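Local coordinates for organic hydroperoxide resistance protein (Legionella pneumophila, PDB 6MJN) that probably reduces organic hydroperoxides through a reactive cysteine, as in other members of the OsmC/Ohr family, and so protects the bacterium from oxidative damage, at residues 37-42 / 48-53; 60-65 / 83-88; 70-75 / 121-126; 90-93 / 99-102. All blocks are in the same frame, centred on the assembly; numbering follows the deposited sequence.

Interaction 1 of 4, residues 37-42 / 48-53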
loop_
_atom_site.group_PDB
_atom_site.type_symbol
_atom_site.label_atom_id
_atom_site.label_comp_id
_atom_site.label_asym_id
_atom_site.label_seq_id
_atom_site.Cartn_x
_atom_site.Cartn_y
_atom_site.Cartn_z
ATOM N N ASP B 37 -1.121 5.957 14.425
ATOM C CA ASP B 37 -2.466 5.676 14.910
ATOM C C ASP B 37 -3.410 5.541 13.726
ATOM O O ASP B 37 -3.207 6.162 12.682
ATOM C CB ASP B 37 -2.964 6.791 15.826
ATOM C CG ASP B 37 -2.299 6.784 17.192
ATOM O OD1 ASP B 37 -1.757 5.738 17.605
ATOM O OD2 ASP B 37 -2.340 7.831 17.871
ATOM N N LEU B 38 -4.458 4.742 13.906
ATOM C CA LEU B 38 -5.427 4.439 12.869
ATOM C C LEU B 38 -6.823 4.812 13.344
ATOM O O LEU B 38 -7.113 4.791 14.541
ATOM C CB LEU B 38 -5.406 2.947 12.516
ATOM C CG LEU B 38 -4.045 2.401 12.109
ATOM C CD1 LEU B 38 -4.025 0.879 12.106
ATOM C CD2 LEU B 38 -3.748 2.955 10.728
ATOM N N ALA B 39 -7.701 5.132 12.400
ATOM C CA ALA B 39 -9.107 5.308 12.738
ATOM C C ALA B 39 -9.948 5.045 11.503
ATOM O O ALA B 39 -9.533 5.326 10.379
ATOM C CB ALA B 39 -9.397 6.711 13.286
ATOM N N MET B 40 -11.137 4.509 11.724
ATOM C CA MET B 40 -12.075 4.343 10.632
ATOM C C MET B 40 -12.596 5.712 10.200
ATOM O O MET B 40 -12.954 6.537 11.046
ATOM C CB MET B 40 -13.246 3.448 11.045
ATOM C CG MET B 40 -14.256 3.201 9.923
ATOM S SD MET B 40 -15.384 1.834 10.253
ATOM C CE MET B 40 -16.248 2.432 11.705
ATOM N N PRO B 41 -12.644 5.983 8.903
ATOM C CA PRO B 41 -13.069 7.310 8.444
ATOM C C PRO B 41 -14.524 7.621 8.772
ATOM O O PRO B 41 -15.366 6.731 8.924
ATOM C CB PRO B 41 -12.844 7.252 6.928
ATOM C CG PRO B 41 -12.709 5.818 6.593
ATOM C CD PRO B 41 -12.145 5.143 7.804
ATOM N N ARG B 42 -14.805 8.921 8.863
ATOM C CA ARG B 42 -16.166 9.382 9.108
ATOM C C ARG B 42 -17.125 8.871 8.043
ATOM O O ARG B 42 -18.289 8.583 8.345
ATOM C CB ARG B 42 -16.199 10.913 9.157
ATOM C CG ARG B 42 -15.319 11.540 10.235
ATOM C CD ARG B 42 -15.997 12.749 10.848
ATOM N NE ARG B 42 -17.151 12.364 11.661
ATOM C CZ ARG B 42 -18.259 13.089 11.776
ATOM N NH1 ARG B 42 -18.373 14.239 11.121
ATOM N NH2 ARG B 42 -19.259 12.662 12.540
ATOM N N GLY B 48 -12.754 9.121 12.425
ATOM C CA GLY B 48 -11.673 9.796 11.726
ATOM C C GLY B 48 -10.599 10.260 12.691
ATOM O O GLY B 48 -10.416 9.703 13.777
ATOM N N GLY B 49 -9.894 11.322 12.308
ATOM C CA GLY B 49 -8.884 11.898 13.170
ATOM C C GLY B 49 -7.553 11.174 13.165
ATOM O O GLY B 49 -6.648 11.576 13.911
ATOM N N ALA B 50 -7.421 10.112 12.372
ATOM C CA ALA B 50 -6.156 9.419 12.127
ATOM C C ALA B 50 -6.228 8.755 10.754
ATOM O O ALA B 50 -7.286 8.716 10.118
ATOM C CB ALA B 50 -5.856 8.387 13.218
ATOM N N THR B 51 -5.094 8.211 10.296
ATOM C CA THR B 51 -5.037 7.653 8.947
ATOM C C THR B 51 -5.641 6.246 8.916
ATOM O O THR B 51 -6.154 5.737 9.917
ATOM C CB THR B 51 -3.603 7.662 8.418
ATOM O OG1 THR B 51 -3.611 7.439 6.994
ATOM C CG2 THR B 51 -2.778 6.581 9.069
ATOM N N ASN B 52 -5.586 5.611 7.747
ATOM C CA ASN B 52 -6.233 4.324 7.505
ATOM C C ASN B 52 -5.506 3.630 6.351
ATOM O O ASN B 52 -4.701 4.257 5.641
ATOM C CB ASN B 52 -7.730 4.509 7.187
ATOM C CG ASN B 52 -7.957 5.454 6.028
ATOM O OD1 ASN B 52 -7.570 5.150 4.912
ATOM N ND2 ASN B 52 -8.608 6.598 6.286
ATOM N N PRO B 53 -5.775 2.334 6.122
ATOM C CA PRO B 53 -5.076 1.629 5.031
ATOM C C PRO B 53 -5.268 2.230 3.639
ATOM O O PRO B 53 -4.362 2.079 2.818
ATOM C CB PRO B 53 -5.658 0.208 5.105
ATOM C CG PRO B 53 -6.017 0.051 6.562
ATOM C CD PRO B 53 -6.569 1.399 6.948
HETATM O O HOH W 1 -2.599 8.554 11.982
HETATM O O HOH W 2 -9.388 7.539 8.855
#
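Gly48 turns its amide to the carbonyl of Met40, Gly48 N lying 2.9 Å from Met40 O and 24° off the plane of that carbonyl. The same glycine presents its own oxygen to a methyl group, Ala39 CB standing 3.2 Å from Gly48 O; its phi is positive, a conformation that glycine adopts readily. Past Gly49, the methyl of Ala50 lies against the backbone: Ala50 CB is 3.5 Å from Asp37 O and also meets the methyl of Ala39. At Thr51 the backbone carbonyl does the work. Ala39 N donates to Thr51 O over 3.0 Å, arriving nearly head-on (C=O...N angle 167°), while CA of Leu38 leans on the same oxygen. The Thr51 hydroxyl bonds to Gln55, leaving its CG2 methyl to meet Leu38 CD2 at 4.1 Å. A water accepts from Thr51 N and donates to Asp37 O. Asn52 follows, its CB close to Ala39 O and its side chain crossing that of Pro41 at about a right angle, ND2 near the ring carbons CD and CG. A second water joins Ala39 O, Ala50 O and Asn52 ND2 (2.8 Å from the water to ND2). Asn52 OD1 N-caps helix 53-76 through Gln55 N, and its ND2 also reaches Tyr13 of the second subunit. The loop thus links strand 35-37 to helix 53-76, with Leu38 packed on Ala63 of the second subunit.

Interaction 2 of 4, residues 60-65 / 83-88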
loop_
_atom_site.group_PDB
_atom_site.type_symbol
_atom_site.label_atom_id
_atom_site.label_comp_id
_atom_site.label_asym_id
_atom_site.label_seq_id
_atom_site.Cartn_x
_atom_site.Cartn_y
_atom_site.Cartn_z
ATOM N N GLY B 60 1.732 5.567 -0.495
ATOM C CA GLY B 60 2.777 4.719 -1.071
ATOM C C GLY B 60 2.749 4.689 -2.594
ATOM O O GLY B 60 3.797 4.740 -3.242
ATOM N N TYR B 61 1.553 4.599 -3.182
ATOM C CA TYR B 61 1.442 4.535 -4.642
ATOM C C TYR B 61 1.901 5.844 -5.293
ATOM O O TYR B 61 2.672 5.828 -6.259
ATOM C CB TYR B 61 -0.002 4.214 -5.047
ATOM C CG TYR B 61 -0.175 3.584 -6.410
ATOM C CD1 TYR B 61 0.891 3.464 -7.289
ATOM C CD2 TYR B 61 -1.421 3.111 -6.822
ATOM C CE1 TYR B 61 0.728 2.871 -8.528
ATOM C CE2 TYR B 61 -1.593 2.528 -8.056
ATOM C CZ TYR B 61 -0.517 2.413 -8.902
ATOM O OH TYR B 61 -0.686 1.843 -10.131
ATOM N N ALA B 62 1.462 6.987 -4.761
ATOM C CA ALA B 62 1.890 8.274 -5.327
ATOM C C ALA B 62 3.407 8.400 -5.312
ATOM O O ALA B 62 4.020 8.841 -6.295
ATOM C CB ALA B 62 1.254 9.435 -4.562
ATOM N N ALA B 63 4.030 7.987 -4.210
ATOM C CA ALA B 63 5.474 8.125 -4.076
ATOM C C ALA B 63 6.195 7.124 -4.957
ATOM O O ALA B 63 7.225 7.444 -5.561
ATOM C CB ALA B 63 5.878 7.944 -2.616
ATOM N N CYS B 64 5.673 5.901 -5.034
ATOM C CA CYS B 64 6.306 4.881 -5.856
ATOM C C CYS B 64 6.241 5.269 -7.326
ATOM O O CYS B 64 7.217 5.095 -8.071
ATOM C CB CYS B 64 5.623 3.531 -5.598
ATOM S SG CYS B 64 6.425 2.157 -6.414
ATOM N N PHE B 65 5.100 5.805 -7.761
ATOM C CA PHE B 65 4.949 6.139 -9.167
ATOM C C PHE B 65 5.779 7.362 -9.517
ATOM O O PHE B 65 6.375 7.412 -10.590
ATOM C CB PHE B 65 3.471 6.359 -9.516
ATOM C CG PHE B 65 3.167 6.240 -10.992
ATOM C CD1 PHE B 65 3.362 7.319 -11.863
ATOM C CD2 PHE B 65 2.669 5.048 -11.507
ATOM C CE1 PHE B 65 3.075 7.194 -13.221
ATOM C CE2 PHE B 65 2.387 4.915 -12.848
ATOM C CZ PHE B 65 2.580 5.982 -13.719
ATOM N N VAL B 83 8.418 16.882 -11.171
ATOM C CA VAL B 83 7.221 16.054 -11.245
ATOM C C VAL B 83 6.599 15.997 -9.858
ATOM O O VAL B 83 7.305 15.912 -8.848
ATOM C CB VAL B 83 7.537 14.635 -11.778
ATOM C CG1 VAL B 83 8.573 13.952 -10.908
ATOM C CG2 VAL B 83 6.273 13.777 -11.823
ATOM N N SER B 84 5.274 16.070 -9.809
ATOM C CA SER B 84 4.544 15.690 -8.613
ATOM C C SER B 84 3.486 14.675 -9.008
ATOM O O SER B 84 3.073 14.590 -10.171
ATOM C CB SER B 84 3.907 16.899 -7.924
ATOM O OG SER B 84 2.936 17.488 -8.749
ATOM N N MET B 85 3.022 13.922 -8.016
ATOM C CA MET B 85 2.160 12.784 -8.252
ATOM C C MET B 85 0.983 12.824 -7.286
ATOM O O MET B 85 1.178 12.951 -6.074
ATOM C CB MET B 85 2.954 11.493 -8.056
ATOM C CG MET B 85 2.401 10.321 -8.779
ATOM S SD MET B 85 2.409 10.578 -10.566
ATOM C CE MET B 85 0.870 9.688 -10.819
ATOM N N THR B 86 -0.218 12.718 -7.837
ATOM C CA THR B 86 -1.466 12.608 -7.100
ATOM C C THR B 86 -2.015 11.199 -7.302
ATOM O O THR B 86 -2.056 10.703 -8.433
ATOM C CB THR B 86 -2.483 13.636 -7.612
ATOM O OG1 THR B 86 -1.967 14.962 -7.424
ATOM C CG2 THR B 86 -3.788 13.514 -6.869
ATOM N N SER B 87 -2.430 10.556 -6.217
ATOM C CA SER B 87 -3.137 9.283 -6.298
ATOM C C SER B 87 -4.474 9.448 -5.601
ATOM O O SER B 87 -4.557 10.068 -4.541
ATOM C CB SER B 87 -2.354 8.152 -5.633
ATOM O OG SER B 87 -2.305 8.372 -4.241
ATOM N N GLU B 88 -5.524 8.925 -6.207
ATOM C CA GLU B 88 -6.831 8.927 -5.575
ATOM C C GLU B 88 -7.283 7.482 -5.459
ATOM O O GLU B 88 -7.362 6.772 -6.468
ATOM C CB GLU B 88 -7.816 9.753 -6.379
ATOM C CG GLU B 88 -9.219 9.711 -5.816
ATOM C CD GLU B 88 -10.193 10.443 -6.715
ATOM O OE1 GLU B 88 -9.964 11.634 -6.987
ATOM O OE2 GLU B 88 -11.171 9.816 -7.170
#
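Met85 brings its thioether obliquely up to the ring of Phe65 on helix 53-76, a Met-aromatic contact in which Met85 SD sits 4.8 Å from the centroid of the Phe65 ring, 64° off the ring normal. The methyl comes along with the sulfur, Met85 CE and Phe65 CD1 being 3.6 Å apart. Bends at chi2 (62°) and chi3 curl the Met85 chain back so that both SD and CE meet the same ring carbon. Nearer its root, the same side chain lies on the helix backbone, with Met85 CG 3.3 Å from Ala62 O. Two residues further along the strand, on the same side, Ser87 faces the Ala62 methyl, its OG 3.7 Å from Ala62 CB. That hydroxyl is bonded to Ala58 O, so a buried polar atom is satisfied by the helix it packs on. No hydrogen bond joins the two segments; small Ala62 lets the strand come close, the axes approaching to 7.3 Å. Helix segment 60-65 packs on the sheet, running roughly antiparallel, though obliquely, to strand segment 83-88 (147°), with Phe65 also touching Leu105 of strand 99-110 and Ser131 of helix 129-134. Along its outer edge, strand 82-93 pairs with a strand of the second subunit.

Interaction 3 of 4, residues 70-75 / 121-126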
loop_
_atom_site.group_PDB
_atom_site.type_symbol
_atom_site.label_atom_id
_atom_site.label_comp_id
_atom_site.label_asym_id
_atom_site.label_seq_id
_atom_site.Cartn_x
_atom_site.Cartn_y
_atom_site.Cartn_z
ATOM N N ARG B 70 10.679 9.389 -12.410
ATOM C CA ARG B 70 12.040 9.913 -12.359
ATOM C C ARG B 70 13.041 8.887 -12.880
ATOM O O ARG B 70 14.008 9.246 -13.561
ATOM C CB ARG B 70 12.390 10.352 -10.935
ATOM C CG ARG B 70 11.561 11.526 -10.447
ATOM C CD ARG B 70 12.038 12.073 -9.113
ATOM N NE ARG B 70 11.135 13.096 -8.587
ATOM C CZ ARG B 70 11.281 14.407 -8.785
ATOM N NH1 ARG B 70 12.300 14.872 -9.500
ATOM N NH2 ARG B 70 10.402 15.256 -8.262
ATOM N N HIS B 71 12.804 7.599 -12.606
ATOM C CA HIS B 71 13.750 6.569 -13.036
ATOM C C HIS B 71 13.749 6.414 -14.556
ATOM O O HIS B 71 14.812 6.375 -15.189
ATOM C CB HIS B 71 13.414 5.237 -12.351
ATOM C CG HIS B 71 14.177 4.069 -12.898
ATOM N ND1 HIS B 71 15.476 3.792 -12.530
ATOM C CD2 HIS B 71 13.828 3.111 -13.790
ATOM C CE1 HIS B 71 15.894 2.713 -13.170
ATOM N NE2 HIS B 71 14.916 2.285 -13.946
ATOM N N VAL B 72 12.563 6.313 -15.160
ATOM C CA VAL B 72 12.487 6.191 -16.611
ATOM C C VAL B 72 13.118 7.405 -17.288
ATOM O O VAL B 72 13.845 7.274 -18.278
ATOM C CB VAL B 72 11.023 5.995 -17.051
ATOM C CG1 VAL B 72 10.896 6.132 -18.570
ATOM C CG2 VAL B 72 10.521 4.646 -16.598
ATOM N N ALA B 73 12.868 8.602 -16.761
ATOM C CA ALA B 73 13.408 9.803 -17.395
ATOM C C ALA B 73 14.928 9.818 -17.335
ATOM O O ALA B 73 15.590 10.259 -18.283
ATOM C CB ALA B 73 12.835 11.055 -16.730
ATOM N N ASN B 74 15.491 9.334 -16.225
ATOM C CA ASN B 74 16.941 9.275 -16.090
ATOM C C ASN B 74 17.534 8.276 -17.078
ATOM O O ASN B 74 18.521 8.571 -17.760
ATOM C CB ASN B 74 17.306 8.914 -14.648
ATOM N N VAL B 75 16.926 7.089 -17.173
ATOM C CA VAL B 75 17.402 6.060 -18.097
ATOM C C VAL B 75 17.287 6.534 -19.542
ATOM O O VAL B 75 18.200 6.332 -20.353
ATOM C CB VAL B 75 16.632 4.745 -17.870
ATOM C CG1 VAL B 75 16.891 3.772 -19.004
ATOM C CG2 VAL B 75 17.029 4.132 -16.552
ATOM N N VAL B 121 4.865 8.765 -18.697
ATOM C CA VAL B 121 4.004 8.204 -17.661
ATOM C C VAL B 121 3.619 6.773 -18.004
ATOM O O VAL B 121 3.596 5.896 -17.128
ATOM C CB VAL B 121 2.777 9.118 -17.463
ATOM C CG1 VAL B 121 1.628 8.382 -16.741
ATOM C CG2 VAL B 121 3.215 10.380 -16.728
ATOM N N ALA B 122 3.335 6.501 -19.282
ATOM C CA ALA B 122 2.987 5.137 -19.677
ATOM C C ALA B 122 4.121 4.165 -19.378
ATOM O O ALA B 122 3.879 3.039 -18.927
ATOM C CB ALA B 122 2.624 5.085 -21.161
ATOM N N LYS B 123 5.365 4.574 -19.648
ATOM C CA LYS B 123 6.508 3.710 -19.365
ATOM C C LYS B 123 6.700 3.523 -17.869
ATOM O O LYS B 123 7.035 2.420 -17.416
ATOM C CB LYS B 123 7.778 4.294 -19.984
ATOM C CG LYS B 123 7.818 4.283 -21.492
ATOM C CD LYS B 123 9.198 4.721 -21.975
ATOM C CE LYS B 123 9.216 5.053 -23.462
ATOM N NZ LYS B 123 8.478 6.307 -23.733
ATOM N N ALA B 124 6.503 4.592 -17.088
ATOM C CA ALA B 124 6.636 4.485 -15.641
ATOM C C ALA B 124 5.640 3.481 -15.071
ATOM O O ALA B 124 5.982 2.707 -14.176
ATOM C CB ALA B 124 6.459 5.858 -14.994
ATOM N N HIS B 125 4.407 3.478 -15.590
ATOM C CA HIS B 125 3.369 2.545 -15.144
ATOM C C HIS B 125 3.798 1.087 -15.310
ATOM O O HIS B 125 3.313 0.213 -14.583
ATOM C CB HIS B 125 2.078 2.843 -15.928
ATOM C CG HIS B 125 0.838 2.171 -15.412
ATOM N ND1 HIS B 125 0.519 2.090 -14.072
ATOM C CD2 HIS B 125 -0.196 1.602 -16.078
ATOM C CE1 HIS B 125 -0.647 1.486 -13.935
ATOM N NE2 HIS B 125 -1.100 1.170 -15.137
ATOM N N GLU B 126 4.700 0.799 -16.252
ATOM C CA GLU B 126 5.181 -0.565 -16.424
ATOM C C GLU B 126 6.307 -0.934 -15.469
ATOM O O GLU B 126 6.644 -2.119 -15.372
ATOM C CB GLU B 126 5.666 -0.773 -17.863
ATOM C CG GLU B 126 4.727 -0.244 -18.933
ATOM C CD GLU B 126 5.233 -0.517 -20.339
ATOM O OE1 GLU B 126 5.791 -1.610 -20.577
ATOM O OE2 GLU B 126 5.077 0.365 -21.209
#
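Within residues 70-75, Val72 alone makes the contact, placing one methyl against each of two successive residues of helix 114-125. Val72 CG1 lies 3.9 Å from Lys123 CB and 4.1 Å from Lys123 CD, so it rests beside the aliphatic part of the lysine, the two side chains crossing at about a right angle. Val72 CG2 turns instead to the backbone of Ala124, 4.0 Å from Ala124 CA and equally near Ala124 N. A chi1 of 169° sets CG1 opposite the backbone nitrogen of Val72 and spreads the methyls over both neighbours. This packing joins the two helices that lie on the mixed sheet of the OsmC-like fold, helix 53-76 and helix 114-125. Ala124 also touches Ala68 and Ile69 of helix 53-76, which continues the same interface one turn back.

No hydrogen bond or salt bridge joins the two segments. The Lys123 chain runs extended from CB to CE and bends at chi4, its amine leading away from Val72 at the exposed surface. Arg70, whose side chain leaves helix 53-76 on a side turned away from helix 114-125, forms a salt bridge with Glu66. His125 ND1 bonds to Ser131 OG, linking helix 114-125 to helix 129-134, and the carbonyl of His125 accepts from Arg135 NH2.

Interaction 4 of 4, residues 90-93 / 99-102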
loop_
_atom_site.group_PDB
_atom_site.type_symbol
_atom_site.label_atom_id
_atom_site.label_comp_id
_atom_site.label_asym_id
_atom_site.label_seq_id
_atom_site.Cartn_x
_atom_site.Cartn_y
_atom_site.Cartn_z
ATOM N N SER B 90 -10.089 4.717 -3.952
ATOM C CA SER B 90 -11.457 4.552 -3.491
ATOM C C SER B 90 -11.676 3.111 -3.052
ATOM O O SER B 90 -11.093 2.172 -3.602
ATOM C CB SER B 90 -12.471 4.919 -4.580
ATOM O OG SER B 90 -12.445 6.306 -4.813
ATOM N N LEU B 91 -12.536 2.952 -2.056
ATOM C CA LEU B 91 -12.917 1.651 -1.549
ATOM C C LEU B 91 -14.309 1.329 -2.085
ATOM O O LEU B 91 -15.201 2.194 -2.070
ATOM C CB LEU B 91 -12.886 1.656 -0.016
ATOM C CG LEU B 91 -13.346 0.394 0.717
ATOM C CD1 LEU B 91 -12.352 -0.742 0.482
ATOM C CD2 LEU B 91 -13.486 0.684 2.208
ATOM N N TYR B 92 -14.483 0.107 -2.598
ATOM C CA TYR B 92 -15.781 -0.343 -3.099
ATOM C C TYR B 92 -16.144 -1.689 -2.480
ATOM O O TYR B 92 -15.272 -2.505 -2.164
ATOM C CB TYR B 92 -15.786 -0.486 -4.638
ATOM C CG TYR B 92 -15.377 0.757 -5.398
ATOM C CD1 TYR B 92 -14.037 1.003 -5.704
ATOM C CD2 TYR B 92 -16.330 1.679 -5.820
ATOM C CE1 TYR B 92 -13.657 2.146 -6.414
ATOM C CE2 TYR B 92 -15.970 2.824 -6.510
ATOM C CZ TYR B 92 -14.628 3.051 -6.808
ATOM O OH TYR B 92 -14.250 4.181 -7.501
ATOM N N ALA B 93 -17.442 -1.924 -2.316
ATOM C CA ALA B 93 -17.933 -3.232 -1.897
ATOM C C ALA B 93 -18.029 -4.157 -3.106
ATOM O O ALA B 93 -18.377 -3.720 -4.207
ATOM C CB ALA B 93 -19.306 -3.115 -1.224
ATOM N N PHE B 99 -14.139 -6.482 -0.268
ATOM C CA PHE B 99 -13.859 -5.093 -0.593
ATOM C C PHE B 99 -12.800 -5.041 -1.680
ATOM O O PHE B 99 -11.968 -5.945 -1.787
ATOM C CB PHE B 99 -13.390 -4.319 0.638
ATOM C CG PHE B 99 -14.419 -4.259 1.729
ATOM C CD1 PHE B 99 -15.429 -3.310 1.693
ATOM C CD2 PHE B 99 -14.392 -5.169 2.776
ATOM C CE1 PHE B 99 -16.393 -3.264 2.692
ATOM C CE2 PHE B 99 -15.354 -5.125 3.777
ATOM C CZ PHE B 99 -16.352 -4.172 3.730
ATOM N N LYS B 100 -12.843 -3.984 -2.495
ATOM C CA LYS B 100 -11.826 -3.783 -3.519
ATOM C C LYS B 100 -11.451 -2.311 -3.616
ATOM O O LYS B 100 -12.204 -1.419 -3.216
ATOM C CB LYS B 100 -12.291 -4.284 -4.904
ATOM C CG LYS B 100 -13.336 -3.418 -5.565
ATOM C CD LYS B 100 -13.680 -3.937 -6.966
ATOM C CE LYS B 100 -14.889 -3.212 -7.563
ATOM N NZ LYS B 100 -15.194 -3.651 -8.958
ATOM N N LEU B 101 -10.272 -2.073 -4.176
ATOM C CA LEU B 101 -9.753 -0.732 -4.407
ATOM C C LEU B 101 -9.883 -0.353 -5.883
ATOM O O LEU B 101 -9.811 -1.215 -6.768
ATOM C CB LEU B 101 -8.278 -0.646 -3.985
ATOM C CG LEU B 101 -7.928 -1.018 -2.533
ATOM C CD1 LEU B 101 -6.428 -0.880 -2.331
ATOM C CD2 LEU B 101 -8.671 -0.119 -1.592
ATOM N N GLY B 102 -10.102 0.945 -6.129
ATOM C CA GLY B 102 -9.882 1.544 -7.435
ATOM C C GLY B 102 -8.996 2.751 -7.292
ATOM O O GLY B 102 -8.915 3.371 -6.224
#
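The loop end of the beta hairpin of strands 82-93 and 99-110 brings Ser90 to Ala93 alongside Phe99 to Gly102. Two hydrogen-bonded pairs carry the ladder. In the first, Ser90 N gives to Gly102 O at 2.9 Å and Gly102 N returns to Ser90 O at 3.0 Å; in the second, Tyr92 N reaches Lys100 O at 2.8 Å and Lys100 N reaches Tyr92 O at 2.9 Å. Leu91 and Leu101 form the non-hydrogen-bonded pair between them, and Ala93 and Phe99 another on the loop side.

On the face of Leu91, Ala93, Phe99 and Leu101, one leucine branch does most of the touching: Leu91 CD1 lies 3.7 Å from Phe99 CB and 4.3 Å from Leu101 CD2. With CG of Leu91 anti to the backbone N (chi1 176°), the turn at chi2 (68°) brings CD1 over the neighbouring strand. Leu101 also packs on Phe57 of helix 53-76. On the other face the Tyr92 ring extends along the partner strand, its edge toward Gly102, with Tyr92 CE1 3.8 Å from Gly102 N. Glycine there leaves room for that ring edge. Lys100 lies extended beside Tyr92, its CG 3.9 Å from Tyr92 CB. Ser90 OG bonds to Thr14 of the second subunit, and Ser90 and Leu91 pair with a strand of that chain. The whole is an antiparallel hairpin within a mixed sheet completed by strand 140-146, and its edge strand, 82-93, carries that sheet into the second subunit across the dimer interface.

Interaction 2 is the most central, about 5 Å from the chain's centre and held by side-chain packing with no hydrogen bond between its segments; interaction 3 is buried too but farther out, and the two touch through Phe65 and His125. Both use helix 53-76, one against the sheet and the other against helix 114-125. Interactions 1 and 4, partly buried, rely on backbone hydrogen bonds, with bridging waters in the 37-42/48-53 loop and a regular ladder in 90-93/99-102. Interactions 2 and 4 share strand 82-93, where side-chain packing gives way to strand pairing. Interactions 1 and 3 stand on opposite sides of the chain's centre, with centres about 33 Å apart; 1, 2 and 4 have extensive contact with the second subunit, whereas 3 has little.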